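Local atomic coordinates of similar to hydroxylamine oxidoreductase (Kuenenia stuttgartiensis, PDB entry 6H5L), a protein that probably works as a multi-haem oxidoreductase, forming with a partner cytochrome the haem-rich reductase complex of an anammox bacterium. Residues P14-D19 with G205-D210; Y345-C350 with R357-Y362; G391-D396 with N452-E457. All coordinates share one frame; numbering follows the deposited sequence.

Overall arrangement
All three contacts are buried. Contact 1, nearest the centre of the chain, is a meeting of two loops beside the haems; it alone has a hydrogen bond passing between its segments, and no other protein chain touches it. Contacts 2 and 3 lie farther out and are linked by one element: helix 356-389 begins at contact 2, and the loop that follows it enters contact 3. Contact 2 is an apolar helix corner built round a haem attachment, with other chains bordering it. Contact 3, flanked by another copy of the protein, carries no haem; a leucine rests there on a capped helix start. Their centres are about 33 to 44 Å apart, with contacts 1 and 3 on opposite sides of the chain's centre.

Contact 1 (P14-D19 with G205-D210); sequences PDLYKD and GAEKCD. With HEC (heme c), chain G.
This is a buried loop-to-loop contact in which the N-terminal arm, at 14-19, meets the haem-binding loop 205-210. One hydrogen bond and one aliphatic touch carry it. The arm makes a type I beta turn from Asp-15 to Lys-18, and the two central residues of that turn, Leu-16 and Tyr-17, are the ones that reach across.

Tyr-17 gives its phenol proton to the carboxylate of Glu-207, with OH 2.9 Å from OE1. The acceptor lies at the edge of the ring and close to its plane, whereas the phenol oxygen comes in from above the carboxylate, 48° out of its plane; the ring and carboxylate planes are 81° apart. Glu-207 spans the gap because its chain runs extended beyond CG (chi2 -163°). The same OE1 also accepts a bond from Asn-57 ND2, so this buried oxygen is held by two donors. Next to it, Leu-16 lays CD1 against the glutamate stem, 3.9 Å from Glu-207 CG, and the same methyl comes within 3.7 Å of the backbone oxygen of Ala-206.

Two residues after Glu-207, Cys-209 opens a CxxCH haem-attachment motif: its SG is bonded to CAB of heme c, forming the thioether. Lys-208 starts its side chain away from 14-19 and forms a salt bridge with Asp-210, its NZ to OD1 hydrogen bond being long (3.4 Å) and weak; NZ also makes a hydrogen bond to a carboxylate of another haem.

Helices border both loops: Leu-16 packs on Phe-157 and Leu-161 of helix 154-161, the Tyr-17 ring lies against Tyr-24, Gln-25 and Tyr-28 of helix 22-28, and from the haem loop Cys-209 touches Cys-149 of helix 146-152.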
loop_
_atom_site.group_PDB
_atom_site.type_symbol
_atom_site.label_atom_id
_atom_site.label_comp_id
_atom_site.label_asym_id
_atom_site.label_seq_id
_atom_site.Cartn_x
_atom_site.Cartn_y
_atom_site.Cartn_z
ATOM N N PRO A 14 -35.478 -19.554 -30.795
ATOM C CA PRO A 14 -34.367 -20.502 -30.942
ATOM C C PRO A 14 -34.853 -21.942 -30.912
ATOM O O PRO A 14 -35.620 -22.342 -30.031
ATOM C CB PRO A 14 -33.467 -20.181 -29.743
ATOM C CG PRO A 14 -33.825 -18.786 -29.361
ATOM C CD PRO A 14 -35.287 -18.652 -29.648
ATOM N N ASP A 15 -34.393 -22.723 -31.888
ATOM C CA ASP A 15 -34.801 -24.112 -32.059
ATOM C C ASP A 15 -33.557 -24.952 -32.316
ATOM O O ASP A 15 -32.914 -24.813 -33.363
ATOM C CB ASP A 15 -35.803 -24.247 -33.207
ATOM C CG ASP A 15 -36.254 -25.675 -33.424
ATOM O OD1 ASP A 15 -36.595 -26.346 -32.428
ATOM O OD2 ASP A 15 -36.274 -26.121 -34.591
ATOM N N LEU A 16 -33.223 -25.823 -31.358
ATOM C CA LEU A 16 -32.082 -26.717 -31.526
ATOM C C LEU A 16 -32.293 -27.709 -32.660
ATOM O O LEU A 16 -31.315 -28.193 -33.241
ATOM C CB LEU A 16 -31.811 -27.481 -30.225
ATOM C CG LEU A 16 -30.997 -26.787 -29.137
ATOM C CD1 LEU A 16 -30.996 -27.621 -27.866
ATOM C CD2 LEU A 16 -29.579 -26.545 -29.624
ATOM N N TYR A 17 -33.546 -28.021 -32.991
ATOM C CA TYR A 17 -33.866 -29.031 -33.991
ATOM C C TYR A 17 -34.273 -28.418 -35.326
ATOM O O TYR A 17 -35.091 -28.995 -36.051
ATOM C CB TYR A 17 -34.960 -29.956 -33.465
ATOM C CG TYR A 17 -34.526 -30.738 -32.248
ATOM C CD1 TYR A 17 -34.612 -30.185 -30.977
ATOM C CD2 TYR A 17 -34.007 -32.019 -32.372
ATOM C CE1 TYR A 17 -34.206 -30.892 -29.863
ATOM C CE2 TYR A 17 -33.599 -32.736 -31.264
ATOM C CZ TYR A 17 -33.701 -32.167 -30.013
ATOM O OH TYR A 17 -33.296 -32.879 -28.909
ATOM N N LYS A 18 -33.724 -27.251 -35.656
ATOM C CA LYS A 18 -33.988 -26.625 -36.942
ATOM C C LYS A 18 -33.443 -27.489 -38.072
ATOM O O LYS A 18 -32.358 -28.067 -37.967
ATOM C CB LYS A 18 -33.353 -25.235 -36.989
ATOM C CG LYS A 18 -33.711 -24.419 -38.215
ATOM C CD LYS A 18 -32.730 -23.278 -38.428
ATOM C CE LYS A 18 -33.029 -22.547 -39.725
ATOM N NZ LYS A 18 -31.931 -21.620 -40.115
ATOM N N ASP A 19 -34.219 -27.583 -39.152
ATOM C CA ASP A 19 -33.838 -28.339 -40.349
ATOM C C ASP A 19 -33.721 -29.834 -40.056
ATOM O O ASP A 19 -32.875 -30.532 -40.617
ATOM C CB ASP A 19 -32.538 -27.796 -40.954
ATOM C CG ASP A 19 -32.675 -26.365 -41.447
ATOM O OD1 ASP A 19 -33.703 -26.063 -42.079
ATOM O OD2 ASP A 19 -31.768 -25.543 -41.191
ATOM N N GLY A 205 -24.002 -32.852 -23.827
ATOM C CA GLY A 205 -23.669 -31.502 -24.234
ATOM C C GLY A 205 -24.468 -31.001 -25.420
ATOM O O GLY A 205 -24.071 -30.034 -26.076
ATOM N N ALA A 206 -25.597 -31.651 -25.709
ATOM C CA ALA A 206 -26.430 -31.266 -26.841
ATOM C C ALA A 206 -27.495 -30.246 -26.459
ATOM O O ALA A 206 -27.786 -29.334 -27.241
ATOM C CB ALA A 206 -27.086 -32.502 -27.461
ATOM N N GLU A 207 -28.087 -30.378 -25.272
ATOM C CA GLU A 207 -29.079 -29.426 -24.800
ATOM C C GLU A 207 -28.650 -28.671 -23.552
ATOM O O GLU A 207 -29.377 -27.772 -23.116
ATOM C CB GLU A 207 -30.416 -30.133 -24.520
ATOM C CG GLU A 207 -30.990 -30.871 -25.720
ATOM C CD GLU A 207 -32.458 -31.209 -25.549
ATOM O OE1 GLU A 207 -33.212 -31.121 -26.543
ATOM O OE2 GLU A 207 -32.864 -31.557 -24.421
ATOM N N LYS A 208 -27.502 -29.004 -22.968
ATOM C CA LYS A 208 -27.002 -28.335 -21.776
ATOM C C LYS A 208 -25.864 -27.401 -22.165
ATOM O O LYS A 208 -24.842 -27.849 -22.696
ATOM C CB LYS A 208 -26.521 -29.349 -20.739
ATOM C CG LYS A 208 -27.454 -30.525 -20.515
ATOM C CD LYS A 208 -27.334 -31.038 -19.090
ATOM C CE LYS A 208 -25.888 -31.083 -18.628
ATOM N NZ LYS A 208 -25.784 -30.869 -17.157
ATOM N N CYS A 209 -26.042 -26.108 -21.901
ATOM C CA CYS A 209 -25.010 -25.110 -22.151
ATOM C C CYS A 209 -24.131 -24.863 -20.935
ATOM O O CYS A 209 -23.244 -24.004 -20.989
ATOM C CB CYS A 209 -25.648 -23.795 -22.605
ATOM S SG CYS A 209 -26.575 -23.907 -24.144
ATOM N N ASP A 210 -24.350 -25.602 -19.846
ATOM C CA ASP A 210 -23.548 -25.503 -18.633
ATOM C C ASP A 210 -22.418 -26.524 -18.611
ATOM O O ASP A 210 -21.954 -26.919 -17.536
ATOM C CB ASP A 210 -24.435 -25.682 -17.402
ATOM C CG ASP A 210 -25.124 -27.035 -17.376
ATOM O OD1 ASP A 210 -25.046 -27.765 -18.387
ATOM O OD2 ASP A 210 -25.743 -27.375 -16.347
HETATM FE FE HEC G . -20.500 -20.869 -24.333
HETATM C CHA HEC G . -18.692 -17.948 -24.277
HETATM C CHB HEC G . -23.401 -19.050 -24.024
HETATM C CHC HEC G . -22.377 -23.717 -24.900
HETATM C CHD HEC G . -17.667 -22.745 -24.254
HETATM N NA HEC G . -20.961 -18.872 -24.170
HETATM C C1A HEC G . -20.056 -17.830 -24.182
HETATM C C2A HEC G . -20.787 -16.587 -24.075
HETATM C C3A HEC G . -22.086 -16.884 -24.007
HETATM C C4A HEC G . -22.227 -18.328 -24.064
HETATM C CMA HEC G . -23.231 -15.858 -23.887
HETATM C CAA HEC G . -20.165 -15.172 -24.058
HETATM C CBA HEC G . -19.995 -14.671 -22.628
HETATM C CGA HEC G . -19.392 -13.290 -22.659
HETATM O O1A HEC G . -18.809 -12.913 -23.708
HETATM O O2A HEC G . -19.489 -12.568 -21.633
HETATM N NB HEC G . -22.517 -21.322 -24.371
HETATM C C1B HEC G . -23.530 -20.382 -24.362
HETATM C C2B HEC G . -24.751 -21.045 -24.771
HETATM C C3B HEC G . -24.474 -22.333 -25.006
HETATM C C4B HEC G . -23.062 -22.532 -24.761
HETATM C CMB HEC G . -26.124 -20.354 -24.893
HETATM C CAB HEC G . -25.453 -23.436 -25.470
HETATM C CBB HEC G . -25.855 -23.221 -26.947
HETATM N NC HEC G . -20.103 -22.864 -24.535
HETATM C C1C HEC G . -21.015 -23.872 -24.780
HETATM C C2C HEC G . -20.277 -25.097 -25.014
HETATM C C3C HEC G . -18.996 -24.858 -24.705
HETATM C C4C HEC G . -18.845 -23.429 -24.483
HETATM C CMC HEC G . -20.938 -26.488 -25.149
HETATM C CAC HEC G . -17.845 -25.887 -24.732
HETATM C CBC HEC G . -17.596 -26.363 -26.181
HETATM N ND HEC G . -18.492 -20.413 -24.214
HETATM C C1D HEC G . -17.493 -21.377 -24.331
HETATM C C2D HEC G . -16.235 -20.699 -24.550
HETATM C C3D HEC G . -16.557 -19.203 -24.558
HETATM C C4D HEC G . -17.980 -19.123 -24.343
HETATM C CMD HEC G . -14.850 -21.339 -24.737
HETATM C CAD HEC G . -15.575 -18.030 -24.765
HETATM C CBD HEC G . -15.827 -17.464 -26.160
HETATM C CGD HEC G . -14.691 -16.585 -26.613
HETATM O O1D HEC G . -14.657 -16.228 -27.818
HETATM O O2D HEC G . -13.816 -16.246 -25.775
#

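Contact 2 (Y345-C350 with R357-Y362). With HEC (heme c), chain J.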
loop_
_atom_site.group_PDB
_atom_site.type_symbol
_atom_site.label_atom_id
_atom_site.label_comp_id
_atom_site.label_asym_id
_atom_site.label_seq_id
_atom_site.Cartn_x
_atom_site.Cartn_y
_atom_site.Cartn_z
ATOM N N TYR A 345 -6.174 -23.043 -42.314
ATOM C CA TYR A 345 -6.698 -22.358 -41.137
ATOM C C TYR A 345 -5.949 -22.786 -39.882
ATOM O O TYR A 345 -5.668 -21.959 -39.007
ATOM C CB TYR A 345 -8.195 -22.630 -40.982
ATOM C CG TYR A 345 -9.033 -22.309 -42.203
ATOM C CD1 TYR A 345 -8.623 -21.357 -43.129
ATOM C CD2 TYR A 345 -10.239 -22.962 -42.425
ATOM C CE1 TYR A 345 -9.390 -21.069 -44.242
ATOM C CE2 TYR A 345 -11.011 -22.679 -43.534
ATOM C CZ TYR A 345 -10.582 -21.732 -44.440
ATOM O OH TYR A 345 -11.350 -21.448 -45.545
ATOM N N TRP A 346 -5.620 -24.077 -39.774
ATOM C CA TRP A 346 -4.782 -24.542 -38.673
ATOM C C TRP A 346 -3.428 -23.850 -38.691
ATOM O O TRP A 346 -2.919 -23.433 -37.644
ATOM C CB TRP A 346 -4.595 -26.058 -38.750
ATOM C CG TRP A 346 -5.785 -26.858 -38.320
ATOM C CD1 TRP A 346 -6.629 -27.571 -39.122
ATOM C CD2 TRP A 346 -6.259 -27.041 -36.980
ATOM N NE1 TRP A 346 -7.599 -28.181 -38.366
ATOM C CE2 TRP A 346 -7.395 -27.871 -37.047
ATOM C CE3 TRP A 346 -5.835 -26.579 -35.730
ATOM C CZ2 TRP A 346 -8.110 -28.250 -35.915
ATOM C CZ3 TRP A 346 -6.546 -26.956 -34.607
ATOM C CH2 TRP A 346 -7.672 -27.784 -34.708
ATOM N N LEU A 347 -2.829 -23.717 -39.877
ATOM C CA LEU A 347 -1.512 -23.101 -39.982
ATOM C C LEU A 347 -1.545 -21.632 -39.580
ATOM O O LEU A 347 -0.532 -21.095 -39.117
ATOM C CB LEU A 347 -0.972 -23.262 -41.403
ATOM C CG LEU A 347 -0.619 -24.699 -41.793
ATOM C CD1 LEU A 347 -0.153 -24.781 -43.240
ATOM C CD2 LEU A 347 0.440 -25.257 -40.855
ATOM N N GLU A 348 -2.693 -20.968 -39.741
ATOM C CA GLU A 348 -2.818 -19.596 -39.262
ATOM C C GLU A 348 -2.720 -19.534 -37.743
ATOM O O GLU A 348 -2.172 -18.574 -37.189
ATOM C CB GLU A 348 -4.135 -18.986 -39.740
ATOM C CG GLU A 348 -4.290 -18.941 -41.250
ATOM C CD GLU A 348 -5.509 -18.154 -41.686
ATOM O OE1 GLU A 348 -5.353 -17.206 -42.484
ATOM O OE2 GLU A 348 -6.621 -18.477 -41.221
ATOM N N VAL A 349 -3.242 -20.550 -37.054
ATOM C CA VAL A 349 -3.116 -20.605 -35.601
ATOM C C VAL A 349 -1.665 -20.842 -35.203
ATOM O O VAL A 349 -1.101 -20.108 -34.384
ATOM C CB VAL A 349 -4.041 -21.690 -35.020
ATOM C CG1 VAL A 349 -3.681 -21.977 -33.570
ATOM C CG2 VAL A 349 -5.488 -21.264 -35.129
ATOM N N CYS A 350 -1.039 -21.867 -35.785
ATOM C CA CYS A 350 0.321 -22.221 -35.399
ATOM C C CYS A 350 1.325 -21.140 -35.780
ATOM O O CYS A 350 2.334 -20.965 -35.088
ATOM C CB CYS A 350 0.721 -23.549 -36.040
ATOM S SG CYS A 350 -0.556 -24.823 -36.064
ATOM N N ARG A 357 6.841 -23.212 -41.763
ATOM C CA ARG A 357 7.542 -24.442 -42.116
ATOM C C ARG A 357 7.482 -25.458 -40.980
ATOM O O ARG A 357 7.137 -26.625 -41.196
ATOM C CB ARG A 357 8.990 -24.123 -42.482
ATOM C CG ARG A 357 9.743 -25.276 -43.113
ATOM C CD ARG A 357 11.233 -24.997 -43.115
ATOM N NE ARG A 357 11.969 -25.912 -43.982
ATOM C CZ ARG A 357 13.292 -26.027 -43.985
ATOM N NH1 ARG A 357 14.024 -25.295 -43.157
ATOM N NH2 ARG A 357 13.885 -26.880 -44.808
ATOM N N PHE A 358 7.812 -25.030 -39.758
ATOM C CA PHE A 358 7.792 -25.946 -38.621
ATOM C C PHE A 358 6.385 -26.462 -38.356
ATOM O O PHE A 358 6.197 -27.639 -38.026
ATOM C CB PHE A 358 8.351 -25.255 -37.377
ATOM C CG PHE A 358 8.318 -26.111 -36.140
ATOM C CD1 PHE A 358 9.331 -27.020 -35.887
ATOM C CD2 PHE A 358 7.277 -26.004 -35.231
ATOM C CE1 PHE A 358 9.305 -27.811 -34.751
ATOM C CE2 PHE A 358 7.245 -26.793 -34.095
ATOM C CZ PHE A 358 8.261 -27.697 -33.854
ATOM N N ALA A 359 5.383 -25.593 -38.496
ATOM C CA ALA A 359 4.003 -26.005 -38.272
ATOM C C ALA A 359 3.520 -26.938 -39.373
ATOM O O ALA A 359 2.921 -27.983 -39.095
ATOM C CB ALA A 359 3.104 -24.776 -38.185
ATOM N N ASP A 360 3.764 -26.569 -40.633
ATOM C CA ASP A 360 3.339 -27.408 -41.748
ATOM C C ASP A 360 4.077 -28.739 -41.746
ATOM O O ASP A 360 3.484 -29.786 -42.034
ATOM C CB ASP A 360 3.554 -26.669 -43.069
ATOM C CG ASP A 360 2.999 -27.423 -44.261
ATOM O OD1 ASP A 360 1.805 -27.788 -44.235
ATOM O OD2 ASP A 360 3.757 -27.642 -45.228
ATOM N N THR A 361 5.372 -28.719 -41.419
ATOM C CA THR A 361 6.130 -29.962 -41.309
ATOM C C THR A 361 5.536 -30.875 -40.246
ATOM O O THR A 361 5.451 -32.094 -40.440
ATOM C CB THR A 361 7.596 -29.660 -40.994
ATOM O OG1 THR A 361 8.181 -28.937 -42.083
ATOM C CG2 THR A 361 8.376 -30.941 -40.761
ATOM N N TYR A 362 5.111 -30.304 -39.116
ATOM C CA TYR A 362 4.561 -31.131 -38.049
ATOM C C TYR A 362 3.208 -31.711 -38.440
ATOM O O TYR A 362 2.972 -32.914 -38.287
ATOM C CB TYR A 362 4.438 -30.335 -36.749
ATOM C CG TYR A 362 4.071 -31.234 -35.597
ATOM C CD1 TYR A 362 5.052 -31.902 -34.881
ATOM C CD2 TYR A 362 2.743 -31.455 -35.252
ATOM C CE1 TYR A 362 4.730 -32.746 -33.843
ATOM C CE2 TYR A 362 2.410 -32.299 -34.214
ATOM C CZ TYR A 362 3.408 -32.940 -33.513
ATOM O OH TYR A 362 3.091 -33.785 -32.478
HETATM FE FE HEC J . 3.405 -24.836 -30.403
HETATM C CHA HEC J . 5.898 -26.263 -28.554
HETATM C CHB HEC J . 3.378 -27.625 -32.466
HETATM C CHC HEC J . 0.700 -23.596 -32.135
HETATM C CHD HEC J . 3.577 -21.940 -28.579
HETATM N NA HEC J . 4.419 -26.631 -30.475
HETATM C C1A HEC J . 5.468 -26.980 -29.648
HETATM C C2A HEC J . 6.025 -28.228 -30.132
HETATM C C3A HEC J . 5.332 -28.597 -31.210
HETATM C C4A HEC J . 4.306 -27.604 -31.450
HETATM C CMA HEC J . 5.578 -29.865 -32.054
HETATM C CAA HEC J . 7.217 -29.004 -29.528
HETATM C CBA HEC J . 8.500 -28.221 -29.773
HETATM C CGA HEC J . 9.701 -29.060 -29.429
HETATM O O1A HEC J . 10.837 -28.532 -29.535
HETATM O O2A HEC J . 9.526 -30.248 -29.052
HETATM N NB HEC J . 2.274 -25.476 -32.023
HETATM C C1B HEC J . 2.394 -26.687 -32.679
HETATM C C2B HEC J . 1.302 -26.804 -33.624
HETATM C C3B HEC J . 0.564 -25.687 -33.538
HETATM C C4B HEC J . 1.160 -24.835 -32.527
HETATM C CMB HEC J . 1.086 -28.013 -34.564
HETATM C CAB HEC J . -0.706 -25.330 -34.346
HETATM C CBB HEC J . -1.876 -26.281 -34.008
HETATM N NC HEC J . 2.351 -23.094 -30.376
HETATM C C1C HEC J . 1.249 -22.795 -31.155
HETATM C C2C HEC J . 0.705 -21.533 -30.696
HETATM C C3C HEC J . 1.547 -21.027 -29.783
HETATM C C4C HEC J . 2.565 -22.032 -29.515
HETATM C CMC HEC J . -0.453 -20.788 -31.397
HETATM C CAC HEC J . 1.420 -19.658 -29.064
HETATM C CBC HEC J . 0.130 -19.529 -28.222
HETATM N ND HEC J . 4.536 -24.209 -28.786
HETATM C C1D HEC J . 4.492 -22.922 -28.252
HETATM C C2D HEC J . 5.566 -22.785 -27.291
HETATM C C3D HEC J . 6.289 -24.140 -27.290
HETATM C C4D HEC J . 5.578 -24.958 -28.245
HETATM C CMD HEC J . 5.916 -21.539 -26.448
HETATM C CAD HEC J . 7.515 -24.569 -26.454
HETATM C CBD HEC J . 8.737 -24.668 -27.361
HETATM C CGD HEC J . 9.622 -25.799 -26.910
HETATM O O1D HEC J . 9.101 -26.931 -26.736
HETATM O O2D HEC J . 10.848 -25.575 -26.737
#
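A CxxCH haem-attachment motif forms the corner between helices 337-350 and 356-389, and Cys-350, its first cysteine, touches Ala-359 across that corner. CB of Cys-350 lies 3.4 Å from CB of Ala-359. One turn earlier Leu-347 extends the apolar seam, its CD2 lying 3.8 Å from the same alanine methyl and over the backbone N of Asp-360, while CD1 slants across the aspartate side chain, 3.7 Å from OD1. CG of Leu-347 stands anti to its carbonyl carbon (chi1 -69°), which carries both methyls towards the second helix. The short helix axes run at 133°, nearer antiparallel than parallel, and approach to 9.3 Å.

The thioether joins this corner to the haem: Cys-350 SG is bonded to CAB at 1.8 Å. Cys-353 and His-354 complete the motif in the short link between the helices; the histidine is probably an iron ligand, as is usual for c-type haems. From helix 356-389, Tyr-362 lays one face of its ring over the haem methyl CMA, which sits 3.4 Å above the ring plane and towards its rim. Phe-358 meets the same methyl obliquely, with CZ 3.9 Å away.

Within that helix, Arg-357 O accepts two bonds from Thr-361, from N and from OG1, which arrive from opposite faces of the carbonyl plane. Another copy of this protein covers the aromatic pair: Arg-215 of that second subunit makes a cation-pi contact with Phe-358. Glu-348 forms a salt bridge with Lys-40 of the partner cytochrome chain.

Contact 3 (G391-D396 with N452-E457)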
loop_
_atom_site.group_PDB
_atom_site.type_symbol
_atom_site.label_atom_id
_atom_site.label_comp_id
_atom_site.label_asym_id
_atom_site.label_seq_id
_atom_site.Cartn_x
_atom_site.Cartn_y
_atom_site.Cartn_z
ATOM N N GLY A 391 -14.010 -69.598 -42.964
ATOM C CA GLY A 391 -14.880 -70.303 -42.028
ATOM C C GLY A 391 -14.157 -70.830 -40.810
ATOM O O GLY A 391 -14.505 -71.897 -40.291
ATOM N N LEU A 392 -13.160 -70.096 -40.335
ATOM C CA LEU A 392 -12.391 -70.490 -39.168
ATOM C C LEU A 392 -12.824 -69.762 -37.902
ATOM O O LEU A 392 -12.314 -70.072 -36.821
ATOM C CB LEU A 392 -10.901 -70.264 -39.425
ATOM C CG LEU A 392 -10.374 -70.995 -40.666
ATOM C CD1 LEU A 392 -8.912 -70.677 -40.890
ATOM C CD2 LEU A 392 -10.584 -72.498 -40.552
ATOM N N LEU A 393 -13.740 -68.803 -38.011
ATOM C CA LEU A 393 -14.278 -68.144 -36.828
ATOM C C LEU A 393 -15.042 -69.150 -35.974
ATOM O O LEU A 393 -15.937 -69.844 -36.466
ATOM C CB LEU A 393 -15.190 -66.993 -37.244
ATOM C CG LEU A 393 -15.526 -65.922 -36.209
ATOM C CD1 LEU A 393 -14.319 -65.041 -35.933
ATOM C CD2 LEU A 393 -16.698 -65.098 -36.702
ATOM N N TYR A 394 -14.685 -69.237 -34.694
ATOM C CA TYR A 394 -15.292 -70.207 -33.785
ATOM C C TYR A 394 -15.774 -69.494 -32.529
ATOM O O TYR A 394 -14.958 -68.865 -31.825
ATOM C CB TYR A 394 -14.306 -71.322 -33.433
ATOM C CG TYR A 394 -14.891 -72.386 -32.531
ATOM C CD1 TYR A 394 -15.679 -73.408 -33.048
ATOM C CD2 TYR A 394 -14.657 -72.368 -31.163
ATOM C CE1 TYR A 394 -16.218 -74.382 -32.225
ATOM C CE2 TYR A 394 -15.191 -73.337 -30.333
ATOM C CZ TYR A 394 -15.969 -74.341 -30.868
ATOM O OH TYR A 394 -16.499 -75.305 -30.043
ATOM N N PRO A 395 -17.076 -69.555 -32.200
ATOM C CA PRO A 395 -18.117 -70.187 -33.021
ATOM C C PRO A 395 -18.460 -69.351 -34.251
ATOM O O PRO A 395 -18.175 -68.153 -34.268
ATOM C CB PRO A 395 -19.318 -70.270 -32.068
ATOM C CG PRO A 395 -18.753 -70.069 -30.694
ATOM C CD PRO A 395 -17.597 -69.144 -30.888
ATOM N N ASP A 396 -19.061 -69.973 -35.261
ATOM C CA ASP A 396 -19.388 -69.249 -36.477
ATOM C C ASP A 396 -20.633 -68.389 -36.268
ATOM O O ASP A 396 -21.290 -68.438 -35.224
ATOM C CB ASP A 396 -19.580 -70.214 -37.649
ATOM C CG ASP A 396 -20.598 -71.305 -37.363
ATOM O OD1 ASP A 396 -21.358 -71.191 -36.379
ATOM O OD2 ASP A 396 -20.631 -72.290 -38.128
ATOM N N ASN A 452 -20.374 -63.305 -29.188
ATOM C CA ASN A 452 -20.336 -62.268 -30.211
ATOM C C ASN A 452 -20.060 -60.924 -29.547
ATOM O O ASN A 452 -20.898 -60.429 -28.781
ATOM C CB ASN A 452 -21.650 -62.234 -30.997
ATOM C CG ASN A 452 -21.623 -61.248 -32.153
ATOM O OD1 ASN A 452 -20.592 -60.646 -32.454
ATOM N ND2 ASN A 452 -22.761 -61.090 -32.816
ATOM N N PRO A 453 -18.904 -60.294 -29.814
ATOM C CA PRO A 453 -17.871 -60.736 -30.758
ATOM C C PRO A 453 -16.983 -61.862 -30.241
ATOM O O PRO A 453 -17.138 -62.315 -29.105
ATOM C CB PRO A 453 -17.038 -59.471 -30.962
ATOM C CG PRO A 453 -17.127 -58.786 -29.648
ATOM C CD PRO A 453 -18.545 -59.011 -29.185
ATOM N N SER A 454 -16.059 -62.303 -31.090
ATOM C CA SER A 454 -15.052 -63.277 -30.710
ATOM C C SER A 454 -13.849 -62.560 -30.101
ATOM O O SER A 454 -13.829 -61.335 -29.953
ATOM C CB SER A 454 -14.640 -64.123 -31.915
ATOM O OG SER A 454 -14.106 -63.316 -32.951
ATOM N N ASP A 455 -12.828 -63.335 -29.734
ATOM C CA ASP A 455 -11.642 -62.748 -29.124
ATOM C C ASP A 455 -10.893 -61.864 -30.115
ATOM O O ASP A 455 -10.487 -60.747 -29.776
ATOM C CB ASP A 455 -10.727 -63.850 -28.588
ATOM C CG ASP A 455 -10.079 -63.477 -27.270
ATOM O OD1 ASP A 455 -9.989 -62.268 -26.970
ATOM O OD2 ASP A 455 -9.657 -64.397 -26.535
ATOM N N ILE A 456 -10.717 -62.340 -31.352
ATOM C CA ILE A 456 -9.868 -61.630 -32.305
ATOM C C ILE A 456 -10.567 -60.386 -32.845
ATOM O O ILE A 456 -9.905 -59.426 -33.262
ATOM C CB ILE A 456 -9.431 -62.583 -33.435
ATOM C CG1 ILE A 456 -8.206 -62.022 -34.158
ATOM C CG2 ILE A 456 -10.574 -62.839 -34.413
ATOM C CD1 ILE A 456 -7.555 -63.002 -35.104
ATOM N N GLU A 457 -11.904 -60.374 -32.857
ATOM C CA GLU A 457 -12.628 -59.197 -33.331
ATOM C C GLU A 457 -12.436 -58.010 -32.394
ATOM O O GLU A 457 -12.307 -56.865 -32.849
ATOM C CB GLU A 457 -14.112 -59.527 -33.492
ATOM C CG GLU A 457 -14.441 -60.285 -34.764
ATOM C CD GLU A 457 -15.870 -60.782 -34.786
ATOM O OE1 GLU A 457 -16.206 -61.654 -33.957
ATOM O OE2 GLU A 457 -16.659 -60.294 -35.623
#
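Glu-457 OE1, which lies at the edge of the contact with Leu-393, is gripped by three groups: the backbone N and the hydroxyl of Ser-454, each 2.9 Å from it, and the guanidinium of Arg-400 in a salt bridge. Both serine donors reach the oxygen on its anti side and from opposite faces of the carboxylate, and the N-H bond is nearly straight (167°). The hydroxyl can join in because OG stands between the backbone N and the carbonyl carbon (chi1 60°), turned towards the glutamate.

Against this polar knot comes a single aliphatic tip. Leu-393 has CG anti to its backbone N (chi1 -162°) and sends CD1 to Ser-454, 3.5 Å from OG and 4.1 Å from CB; Glu-457 OE1 is more distant from that methyl at 4.4 Å. Across the two segments the touch is therefore van der Waals alone, with the polar bonding kept within 452-457.

Ser-454 is the N-cap of helix 455-476, and the bond from its N to the side chain of Glu-457, three residues on, is the half of a capping box that closes the first turn. Leu-393 for its part comes from the loop after helix 356-389, just past a Schellman motif that ends the helix at Gly-391 with positive phi. Each segment also contains a cis proline, Pro-395 in one and Pro-453 in the other.

Ile-456, in the first turn of the capped helix, packs on Val-384 and Leu-387 of helix 356-389 and on Ile-498 of helix 480-513. Tyr-394 makes a cation-pi contact with Arg-507 of a third subunit, another copy of this protein.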